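Local coordinates for protein propionate kinase (Francisella tularensis subsp. tularensis, PDB 3KHY) that probably makes acetyl phosphate from acetate and ATP with magnesium as cofactor, and probably runs the reverse reaction too, at residues 355-358 against 364-367; 94-99 against 377-382; 160-163 against 167-170. All blocks are in the same frame, centred on the assembly; numbering follows the deposited sequence.

Contact 1 (355-358 against 364-367); sequences TFIN and NIMV
Three hydrogen bonds join the segments. I357 N gives a nearly straight one to I365 O, at 2.8 Å and 173°. I365 N meets N358 OD1 at 3.0 Å, well above the amide plane. V367 N reaches T355 O at 3.1 Å. The two backbone bonds flank F356 and M366, which form a single antiparallel bridge of the non-hydrogen-bonded kind. N358 carries CG between its backbone N and carbonyl carbon (chi1 52°), which turns OD1 back toward I365. A water donates to V367 O and holds T355 OG1 weakly.

M366 and N364 approach the ring of F356 from different sides. CE of M366, a selenomethionine, lies over one face, 4.3 Å from the centroid, a CH-pi contact; SE stands oblique to the ring in a Met-aromatic contact. N364 CG sits at the ring edge, 3.7 Å from F356 CE2, while N364 ND2 is hydrogen-bonded to D315 O. The side chains of I357 and I365 cross at about a right angle, with I357 CG1 3.5 Å from I365 CG2.

Strand 365-367 is an outer strand of the five-stranded sheet, beside strand 316-320. I357, I365 and V367 pack on helix 328-337. T355, F356 and M366 pack on I188, ending helix 175-188.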
ATOM      1  N   THR A 355      -4.050  -4.239  30.862  1.00 17.09           N
ATOM      2  CA  THR A 355      -3.118  -3.234  30.356  1.00 16.37           C
ATOM      3  C   THR A 355      -2.005  -3.896  29.571  1.00 17.85           C
ATOM      4  O   THR A 355      -1.681  -3.455  28.472  1.00 17.20           O
ATOM      5  CB  THR A 355      -2.559  -2.385  31.498  1.00 18.98           C
ATOM      6  OG1 THR A 355      -3.653  -1.718  32.124  1.00 19.39           O
ATOM      7  CG2 THR A 355      -1.554  -1.337  30.972  1.00 17.26           C
ATOM      8  N   PHE A 356      -1.432  -4.963  30.126  1.00 14.38           N
ATOM      9  CA  PHE A 356      -0.477  -5.777  29.374  1.00 16.29           C
ATOM     10  C   PHE A 356      -1.079  -7.152  29.073  1.00 13.25           C
ATOM     11  O   PHE A 356      -1.622  -7.800  29.971  1.00 14.43           O
ATOM     12  CB  PHE A 356       0.818  -5.949  30.162  1.00 17.79           C
ATOM     13  CG  PHE A 356       1.654  -4.699  30.236  1.00 14.95           C
ATOM     14  CD1 PHE A 356       1.470  -3.783  31.259  1.00 17.97           C
ATOM     15  CD2 PHE A 356       2.623  -4.443  29.279  1.00 13.89           C
ATOM     16  CE1 PHE A 356       2.242  -2.625  31.331  1.00 17.48           C
ATOM     17  CE2 PHE A 356       3.411  -3.282  29.350  1.00 15.23           C
ATOM     18  CZ  PHE A 356       3.217  -2.380  30.369  1.00 15.84           C
ATOM     19  N   ILE A 357      -0.992  -7.602  27.823  1.00 13.23           N
ATOM     20  CA  ILE A 357      -1.547  -8.917  27.458  1.00 15.52           C
ATOM     21  C   ILE A 357      -0.525  -9.865  26.835  1.00 18.66           C
ATOM     22  O   ILE A 357      -0.887 -10.928  26.329  1.00 18.48           O
ATOM     23  CB  ILE A 357      -2.761  -8.800  26.510  1.00 16.62           C
ATOM     24  CG1 ILE A 357      -2.359  -8.113  25.197  1.00 16.62           C
ATOM     25  CG2 ILE A 357      -3.900  -8.047  27.201  1.00 16.09           C
ATOM     26  CD1 ILE A 357      -3.524  -7.965  24.183  1.00 14.80           C
ATOM     27  N   ASN A 358       0.747  -9.483  26.877  1.00 16.18           N
ATOM     28  CA  ASN A 358       1.805 -10.337  26.359  1.00 11.48           C
ATOM     29  C   ASN A 358       2.233 -11.368  27.375  1.00 18.84           C
ATOM     30  O   ASN A 358       2.065 -11.185  28.583  1.00 15.99           O
ATOM     31  CB  ASN A 358       3.041  -9.511  25.972  1.00 11.91           C
ATOM     32  CG  ASN A 358       3.501  -8.606  27.093  1.00 16.29           C
ATOM     33  OD1 ASN A 358       2.907  -7.557  27.335  1.00 14.52           O
ATOM     34  ND2 ASN A 358       4.565  -9.006  27.787  1.00 17.07           N
ATOM     35  N   ASN A 364       6.257  -6.183  24.628  1.00 16.85           N
ATOM     36  CA  ASN A 364       5.046  -5.768  25.328  1.00 18.94           C
ATOM     37  C   ASN A 364       3.904  -5.612  24.353  1.00 13.47           C
ATOM     38  O   ASN A 364       4.084  -5.062  23.258  1.00 15.45           O
ATOM     39  CB  ASN A 364       5.251  -4.436  26.044  1.00 13.90           C
ATOM     40  CG  ASN A 364       6.162  -4.553  27.237  1.00 21.78           C
ATOM     41  OD1 ASN A 364       6.191  -5.588  27.901  1.00 15.51           O
ATOM     42  ND2 ASN A 364       6.921  -3.483  27.523  1.00 18.02           N
ATOM     43  N   ILE A 365       2.726  -6.078  24.761  1.00 17.11           N
ATOM     44  CA  ILE A 365       1.508  -5.895  23.994  1.00 15.66           C
ATOM     45  C   ILE A 365       0.477  -5.339  24.964  1.00 16.09           C
ATOM     46  O   ILE A 365       0.272  -5.895  26.038  1.00 13.60           O
ATOM     47  CB  ILE A 365       0.996  -7.224  23.394  1.00 13.52           C
ATOM     48  CG1 ILE A 365       2.082  -7.897  22.545  1.00 15.21           C
ATOM     49  CG2 ILE A 365      -0.285  -6.982  22.566  1.00 14.16           C
ATOM     50  CD1 ILE A 365       1.889  -9.400  22.355  1.00 13.63           C
HETATM   51  N   MSE A 366      -0.156  -4.230  24.599  1.00 14.61           N
HETATM   52  CA  MSE A 366      -1.008  -3.516  25.533  1.00 12.11           C
HETATM   53  C   MSE A 366      -2.385  -3.296  24.966  1.00 13.49           C
HETATM   54  O   MSE A 366      -2.585  -3.352  23.758  1.00 13.01           O
HETATM   55  CB  MSE A 366      -0.404  -2.143  25.887  1.00 15.76           C
HETATM   56  CG  MSE A 366       1.024  -2.234  26.393  1.00 20.33           C
HETATM   57 SE   MSE A 366       1.838  -0.514  26.858  1.00 25.93          SE
HETATM   58  CE  MSE A 366       0.726  -0.071  28.435  1.00 15.07           C
ATOM     59  N   VAL A 367      -3.331  -3.066  25.864  1.00 14.06           N
ATOM     60  CA  VAL A 367      -4.638  -2.567  25.496  1.00 15.41           C
ATOM     61  C   VAL A 367      -4.854  -1.277  26.275  1.00 18.25           C
ATOM     62  O   VAL A 367      -4.799  -1.270  27.506  1.00 15.55           O
ATOM     63  CB  VAL A 367      -5.756  -3.551  25.858  1.00 15.13           C
ATOM     64  CG1 VAL A 367      -7.102  -2.950  25.493  1.00 13.33           C
ATOM     65  CG2 VAL A 367      -5.549  -4.885  25.150  1.00 17.45           C
TER
HETATM   66  O   HOH W   1      -4.781   0.436  29.888  1.00 29.69           O

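Contact 2 (94-99 against 377-382); sequences SKSVLI and AQETQN
S96 and E379 meet side chain to side chain. The CB of S96 points at the helix, and the CB of E379 points back at S96. S96 CB and E379 CB are 4.1 Å apart. From there E379 does not reach straight out. The bend at chi2 (-74°) curls its chain round S96 OG and brings OE1 to it. S96 OG donates to E379 OE1 at 2.6 Å, a short bond. It uses the anti lone pair of OE1, away from OE2.

OE1 has a second donor. A water gives it a hydrogen bond and accepts one from S96 N at 2.9 Å. The backbone and the hydroxyl of S96 are thus both tied to one carboxylate oxygen. OE2 is held apart from this, in a salt bridge with K179 of helix 175-188. Together these partners fix the rotation of the carboxylate and probably favour its charged form.

S96 also touches V140 of strand 137-141. The contact joins the chain just before strand 97-98, an outer strand of the eight-stranded sheet, to helix 372-382. A377 and T380 of that helix pack on strand 3-9. A C-terminal helix against the sheet that holds strands 3-9 and 137-141 is consistent with the actin-like ATPase fold of the acetokinase family.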
ATOM      1  N   SER A  94      -0.434  21.632  12.256  1.00 24.49           N
ATOM      2  CA  SER A  94       0.330  20.575  12.906  1.00 23.05           C
ATOM      3  C   SER A  94       0.001  20.532  14.392  1.00 26.67           C
ATOM      4  O   SER A  94       0.611  19.778  15.149  1.00 27.26           O
ATOM      5  CB  SER A  94       1.826  20.821  12.711  1.00 25.68           C
ATOM      6  OG  SER A  94       2.193  22.045  13.318  1.00 33.92           O
ATOM      7  N   LYS A  95      -0.961  21.350  14.806  1.00 20.16           N
ATOM      8  CA  LYS A  95      -1.418  21.365  16.187  1.00 22.50           C
ATOM      9  C   LYS A  95      -2.777  22.039  16.249  1.00 24.62           C
ATOM     10  O   LYS A  95      -3.232  22.619  15.265  1.00 23.74           O
ATOM     11  CB  LYS A  95      -0.427  22.141  17.053  1.00 30.39           C
ATOM     12  CG  LYS A  95      -0.214  23.556  16.563  1.00 37.04           C
ATOM     13  CD  LYS A  95       0.772  24.333  17.421  1.00 44.65           C
ATOM     14  CE  LYS A  95       1.009  25.714  16.834  1.00 47.73           C
ATOM     15  NZ  LYS A  95       2.110  26.444  17.523  1.00 57.62           N
ATOM     16  N   SER A  96      -3.427  21.963  17.405  1.00 23.08           N
ATOM     17  CA  SER A  96      -4.732  22.583  17.588  1.00 27.11           C
ATOM     18  C   SER A  96      -4.588  24.103  17.585  1.00 27.48           C
ATOM     19  O   SER A  96      -3.519  24.620  17.891  1.00 27.51           O
ATOM     20  CB  SER A  96      -5.364  22.093  18.892  1.00 24.66           C
ATOM     21  OG  SER A  96      -5.475  20.667  18.877  1.00 25.00           O
ATOM     22  N   VAL A  97      -5.656  24.814  17.232  1.00 23.29           N
ATOM     23  CA  VAL A  97      -5.594  26.272  17.121  1.00 27.67           C
ATOM     24  C   VAL A  97      -6.899  26.929  17.533  1.00 33.23           C
ATOM     25  O   VAL A  97      -7.988  26.389  17.308  1.00 27.29           O
ATOM     26  CB  VAL A  97      -5.300  26.738  15.674  1.00 35.19           C
ATOM     27  CG1 VAL A  97      -3.937  26.259  15.218  1.00 35.35           C
ATOM     28  CG2 VAL A  97      -6.405  26.259  14.727  1.00 30.10           C
ATOM     29  N   LEU A  98      -6.786  28.103  18.141  1.00 30.08           N
ATOM     30  CA  LEU A  98      -7.959  28.911  18.428  1.00 35.21           C
ATOM     31  C   LEU A  98      -8.624  29.295  17.119  1.00 36.09           C
ATOM     32  O   LEU A  98      -7.950  29.564  16.130  1.00 35.42           O
ATOM     33  CB  LEU A  98      -7.567  30.166  19.202  1.00 37.98           C
ATOM     34  CG  LEU A  98      -7.165  29.920  20.655  1.00 44.18           C
ATOM     35  CD1 LEU A  98      -6.206  31.005  21.138  1.00 53.82           C
ATOM     36  CD2 LEU A  98      -8.407  29.837  21.543  1.00 43.13           C
ATOM     37  N   ILE A  99      -9.950  29.305  17.119  1.00 32.87           N
ATOM     38  CA  ILE A  99     -10.718  29.689  15.947  1.00 35.11           C
ATOM     39  C   ILE A  99     -10.746  31.199  15.804  1.00 37.96           C
ATOM     40  O   ILE A  99     -11.209  31.898  16.699  1.00 38.52           O
ATOM     41  CB  ILE A  99     -12.184  29.226  16.058  1.00 38.17           C
ATOM     42  CG1 ILE A  99     -12.284  27.711  15.886  1.00 39.81           C
ATOM     43  CG2 ILE A  99     -13.042  29.943  15.019  1.00 42.04           C
ATOM     44  CD1 ILE A  99     -11.856  27.239  14.527  1.00 43.87           C
ATOM     45  N   ALA A 377     -10.853  17.942  24.501  1.00 19.73           N
ATOM     46  CA  ALA A 377     -11.072  18.832  25.645  1.00 21.22           C
ATOM     47  C   ALA A 377      -9.749  19.312  26.232  1.00 23.77           C
ATOM     48  O   ALA A 377      -9.618  20.475  26.613  1.00 28.15           O
ATOM     49  CB  ALA A 377     -11.910  18.151  26.716  1.00 20.19           C
ATOM     50  N   GLN A 378      -8.763  18.418  26.294  1.00 20.06           N
ATOM     51  CA  GLN A 378      -7.442  18.784  26.807  1.00 22.04           C
ATOM     52  C   GLN A 378      -6.702  19.740  25.878  1.00 22.86           C
ATOM     53  O   GLN A 378      -6.044  20.680  26.335  1.00 23.85           O
ATOM     54  CB  GLN A 378      -6.593  17.539  27.061  1.00 24.68           C
ATOM     55  CG  GLN A 378      -7.093  16.667  28.199  1.00 34.41           C
ATOM     56  CD  GLN A 378      -6.363  15.344  28.272  1.00 37.67           C
ATOM     57  OE1 GLN A 378      -5.697  14.938  27.318  1.00 42.13           O
ATOM     58  NE2 GLN A 378      -6.493  14.656  29.398  1.00 35.54           N
ATOM     59  N   GLU A 379      -6.790  19.488  24.572  1.00 22.96           N
ATOM     60  CA  GLU A 379      -6.186  20.375  23.581  1.00 19.88           C
ATOM     61  C   GLU A 379      -6.796  21.767  23.654  1.00 24.56           C
ATOM     62  O   GLU A 379      -6.112  22.780  23.489  1.00 29.25           O
ATOM     63  CB  GLU A 379      -6.400  19.807  22.177  1.00 22.37           C
ATOM     64  CG  GLU A 379      -5.553  18.597  21.892  1.00 27.53           C
ATOM     65  CD  GLU A 379      -4.120  18.992  21.662  1.00 39.39           C
ATOM     66  OE1 GLU A 379      -3.875  19.739  20.692  1.00 40.57           O
ATOM     67  OE2 GLU A 379      -3.251  18.579  22.456  1.00 40.59           O
ATOM     68  N   THR A 380      -8.101  21.804  23.885  1.00 22.34           N
ATOM     69  CA  THR A 380      -8.836  23.064  23.945  1.00 22.11           C
ATOM     70  C   THR A 380      -8.457  23.850  25.203  1.00 27.49           C
ATOM     71  O   THR A 380      -8.103  25.024  25.126  1.00 32.33           O
ATOM     72  CB  THR A 380     -10.356  22.811  23.899  1.00 25.29           C
ATOM     73  OG1 THR A 380     -10.692  22.189  22.650  1.00 27.27           O
ATOM     74  CG2 THR A 380     -11.137  24.125  24.047  1.00 25.45           C
ATOM     75  N   GLN A 381      -8.515  23.186  26.350  1.00 26.07           N
ATOM     76  CA  GLN A 381      -8.106  23.775  27.622  1.00 32.31           C
ATOM     77  C   GLN A 381      -6.705  24.393  27.529  1.00 35.37           C
ATOM     78  O   GLN A 381      -6.446  25.473  28.065  1.00 39.06           O
ATOM     79  CB  GLN A 381      -8.130  22.705  28.714  1.00 37.05           C
ATOM     80  CG  GLN A 381      -7.562  23.153  30.055  1.00 42.61           C
ATOM     81  CD  GLN A 381      -8.462  24.133  30.768  1.00 49.54           C
ATOM     82  OE1 GLN A 381      -9.663  24.198  30.501  1.00 51.46           O
ATOM     83  NE2 GLN A 381      -7.890  24.901  31.689  1.00 56.49           N
ATOM     84  N   ASN A 382      -5.805  23.700  26.841  1.00 35.80           N
ATOM     85  CA  ASN A 382      -4.427  24.145  26.711  1.00 36.49           C
ATOM     86  C   ASN A 382      -4.299  25.515  26.049  1.00 38.91           C
ATOM     87  O   ASN A 382      -3.328  26.231  26.284  1.00 45.74           O
ATOM     88  CB  ASN A 382      -3.609  23.113  25.935  1.00 39.33           C
ATOM     89  CG  ASN A 382      -2.137  23.474  25.863  1.00 48.34           C
ATOM     90  OD1 ASN A 382      -1.560  23.563  24.778  1.00 50.95           O
ATOM     91  ND2 ASN A 382      -1.524  23.691  27.020  1.00 49.47           N
TER
HETATM   92  O   HOH W   2      -1.969  20.105  19.157  1.00 38.21           O

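Contact 3 (160-163 against 167-170); sequences YELT and NIRK
N167 turns the chain back on the helix where L162 and T163 lie. Its phi is positive (62°), in the left-handed region, and it is the first residue after the helix to leave helical angles. The reversal brings I168 N to L162 O, where it donates a hydrogen bond of 3.1 Å. The same turn sets N167 CA 3.2 Å from T163 O, a CA-H...O contact. A second one runs the other way, from T163 CA to I168 O at 3.4 Å, and it is nearly straight (169°).

I168 has CG1 anti to its carbonyl carbon, which lays its side chain alongside that of L162, both pointing the same way. CD1 of I168 touches CB of L162 at 4.2 Å. This apolar touch is light; more of the side chain of I168 rests on the carbonyl oxygen of L162.

Two waters close the rest of the turn. One donates to I168 O at 2.7 Å and is hydrogen-bonded to T163 OG1. The other donates to T163 O and accepts from R169 NH1 at 2.7 Å. The last carbonyl of 160-163 is therefore tied through water to the arginine, whose guanidinium passes T163 CG2 obliquely.

The turn links helix 160-164 to the loop before helix 175-188. R169 packs on S151 and A154 of helix 151-154. L162 meets M259 of the second subunit, on its helix 253-262. I168 meets Y244 of that subunit, on its helix 241-249, so the turn lies at the dimer interface.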
ATOM      1  N   TYR A 160       6.035  15.912  -9.216  1.00 17.00           N
ATOM      2  CA  TYR A 160       6.261  17.032  -8.301  1.00 19.85           C
ATOM      3  C   TYR A 160       5.045  17.959  -8.165  1.00 20.55           C
ATOM      4  O   TYR A 160       4.662  18.342  -7.061  1.00 20.45           O
ATOM      5  CB  TYR A 160       7.473  17.846  -8.788  1.00 19.66           C
ATOM      6  CG  TYR A 160       7.830  19.004  -7.891  1.00 24.75           C
ATOM      7  CD1 TYR A 160       7.182  20.230  -8.011  1.00 23.21           C
ATOM      8  CD2 TYR A 160       8.814  18.871  -6.917  1.00 26.45           C
ATOM      9  CE1 TYR A 160       7.507  21.287  -7.179  1.00 32.28           C
ATOM     10  CE2 TYR A 160       9.148  19.923  -6.089  1.00 24.09           C
ATOM     11  CZ  TYR A 160       8.491  21.126  -6.221  1.00 27.41           C
ATOM     12  OH  TYR A 160       8.829  22.165  -5.390  1.00 34.07           O
ATOM     13  N   GLU A 161       4.444  18.330  -9.290  1.00 23.31           N
ATOM     14  CA  GLU A 161       3.332  19.279  -9.272  1.00 21.85           C
ATOM     15  C   GLU A 161       2.097  18.765  -8.539  1.00 22.21           C
ATOM     16  O   GLU A 161       1.390  19.538  -7.903  1.00 21.48           O
ATOM     17  CB  GLU A 161       2.944  19.678 -10.692  1.00 31.25           C
ATOM     18  CG  GLU A 161       1.812  20.678 -10.742  1.00 42.39           C
ATOM     19  CD  GLU A 161       1.720  21.371 -12.087  1.00 58.78           C
ATOM     20  OE1 GLU A 161       2.258  22.494 -12.212  1.00 60.03           O
ATOM     21  OE2 GLU A 161       1.118  20.788 -13.016  1.00 63.58           O
ATOM     22  N   LEU A 162       1.825  17.469  -8.648  1.00 20.40           N
ATOM     23  CA  LEU A 162       0.692  16.889  -7.938  1.00 24.56           C
ATOM     24  C   LEU A 162       0.932  16.892  -6.427  1.00 18.86           C
ATOM     25  O   LEU A 162       0.031  17.178  -5.638  1.00 21.43           O
ATOM     26  CB  LEU A 162       0.408  15.480  -8.448  1.00 19.85           C
ATOM     27  CG  LEU A 162      -0.152  15.459  -9.874  1.00 22.95           C
ATOM     28  CD1 LEU A 162      -0.361  14.033 -10.324  1.00 27.18           C
ATOM     29  CD2 LEU A 162      -1.472  16.216  -9.910  1.00 26.50           C
ATOM     30  N   THR A 163       2.160  16.581  -6.039  1.00 16.99           N
ATOM     31  CA  THR A 163       2.564  16.605  -4.640  1.00 19.01           C
ATOM     32  C   THR A 163       2.428  18.000  -4.038  1.00 20.94           C
ATOM     33  O   THR A 163       1.840  18.168  -2.971  1.00 21.83           O
ATOM     34  CB  THR A 163       4.017  16.131  -4.496  1.00 18.31           C
ATOM     35  OG1 THR A 163       4.108  14.782  -4.958  1.00 19.31           O
ATOM     36  CG2 THR A 163       4.491  16.211  -3.037  1.00 17.44           C
ATOM     37  N   ASN A 167      -1.136  19.319  -3.382  1.00 23.19           N
ATOM     38  CA  ASN A 167      -1.128  18.855  -1.998  1.00 21.94           C
ATOM     39  C   ASN A 167      -1.488  17.376  -1.834  1.00 18.16           C
ATOM     40  O   ASN A 167      -2.043  16.976  -0.809  1.00 20.01           O
ATOM     41  CB  ASN A 167      -2.081  19.720  -1.172  1.00 21.82           C
ATOM     42  CG  ASN A 167      -1.742  21.200  -1.273  1.00 31.50           C
ATOM     43  OD1 ASN A 167      -0.620  21.609  -0.975  1.00 30.26           O
ATOM     44  ND2 ASN A 167      -2.704  22.002  -1.713  1.00 28.34           N
ATOM     45  N   ILE A 168      -1.189  16.575  -2.853  1.00 18.01           N
ATOM     46  CA  ILE A 168      -1.459  15.150  -2.785  1.00 14.43           C
ATOM     47  C   ILE A 168      -0.283  14.449  -2.126  1.00 18.38           C
ATOM     48  O   ILE A 168       0.830  14.435  -2.667  1.00 16.96           O
ATOM     49  CB  ILE A 168      -1.723  14.543  -4.178  1.00 19.35           C
ATOM     50  CG1 ILE A 168      -2.921  15.238  -4.830  1.00 23.99           C
ATOM     51  CG2 ILE A 168      -1.949  13.039  -4.077  1.00 16.36           C
ATOM     52  CD1 ILE A 168      -3.115  14.885  -6.293  1.00 23.25           C
ATOM     53  N   ARG A 169      -0.544  13.881  -0.953  1.00 17.26           N
ATOM     54  CA  ARG A 169       0.465  13.172  -0.147  1.00 12.99           C
ATOM     55  C   ARG A 169      -0.293  12.403   0.932  1.00 16.65           C
ATOM     56  O   ARG A 169      -1.506  12.552   1.073  1.00 13.83           O
ATOM     57  CB  ARG A 169       1.423  14.160   0.535  1.00 14.71           C
ATOM     58  CG  ARG A 169       0.685  15.079   1.518  1.00 15.15           C
ATOM     59  CD  ARG A 169       1.459  16.321   1.948  1.00 23.53           C
ATOM     60  NE  ARG A 169       2.605  16.047   2.815  1.00 30.50           N
ATOM     61  CZ  ARG A 169       3.871  16.308   2.486  1.00 36.35           C
ATOM     62  NH1 ARG A 169       4.140  16.838   1.298  1.00 40.05           N
ATOM     63  NH2 ARG A 169       4.871  16.037   3.338  1.00 29.75           N
ATOM     64  N   LYS A 170       0.423  11.580   1.688  1.00 14.13           N
ATOM     65  CA  LYS A 170      -0.168  10.918   2.830  1.00 15.84           C
ATOM     66  C   LYS A 170      -0.354  11.915   3.976  1.00 15.09           C
ATOM     67  O   LYS A 170       0.599  12.603   4.357  1.00 15.57           O
ATOM     68  CB  LYS A 170       0.740   9.777   3.289  1.00 13.11           C
ATOM     69  CG  LYS A 170       0.263   9.107   4.591  1.00 14.74           C
ATOM     70  CD  LYS A 170       1.185   7.959   4.962  1.00 16.35           C
ATOM     71  CE  LYS A 170       0.778   6.719   4.176  1.00 22.28           C
ATOM     72  NZ  LYS A 170       1.439   5.505   4.657  1.00 34.20           N
TER
HETATM   73  O   HOH W   3       3.125  13.017  -2.914  1.00 11.77           O
HETATM   74  O   HOH W   4       2.872  18.538  -0.439  1.00 31.24           O

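Contact 2 spans most of the chain: residues 94-99 come first and 377-382 last. Contact 3 and then contact 1 fall between them and are short-range. None touches another. The centres of contact 1 and contact 2 are about 30 Å apart. Those of contact 2 and contact 3 are about 27 Å apart, and those of contact 1 and contact 3 about 38 Å. Contact 1 is on the five-stranded sheet, contact 2 beside the edge of the eight-stranded one, and contact 3 at the dimer interface. Helix 175-188 relates all three: it follows contact 3, supplies K179 to contact 2 and I188 to contact 1. Strand 365-367 leads into helix 372-382, taking the chain from the five-stranded sheet back to the eight-stranded one.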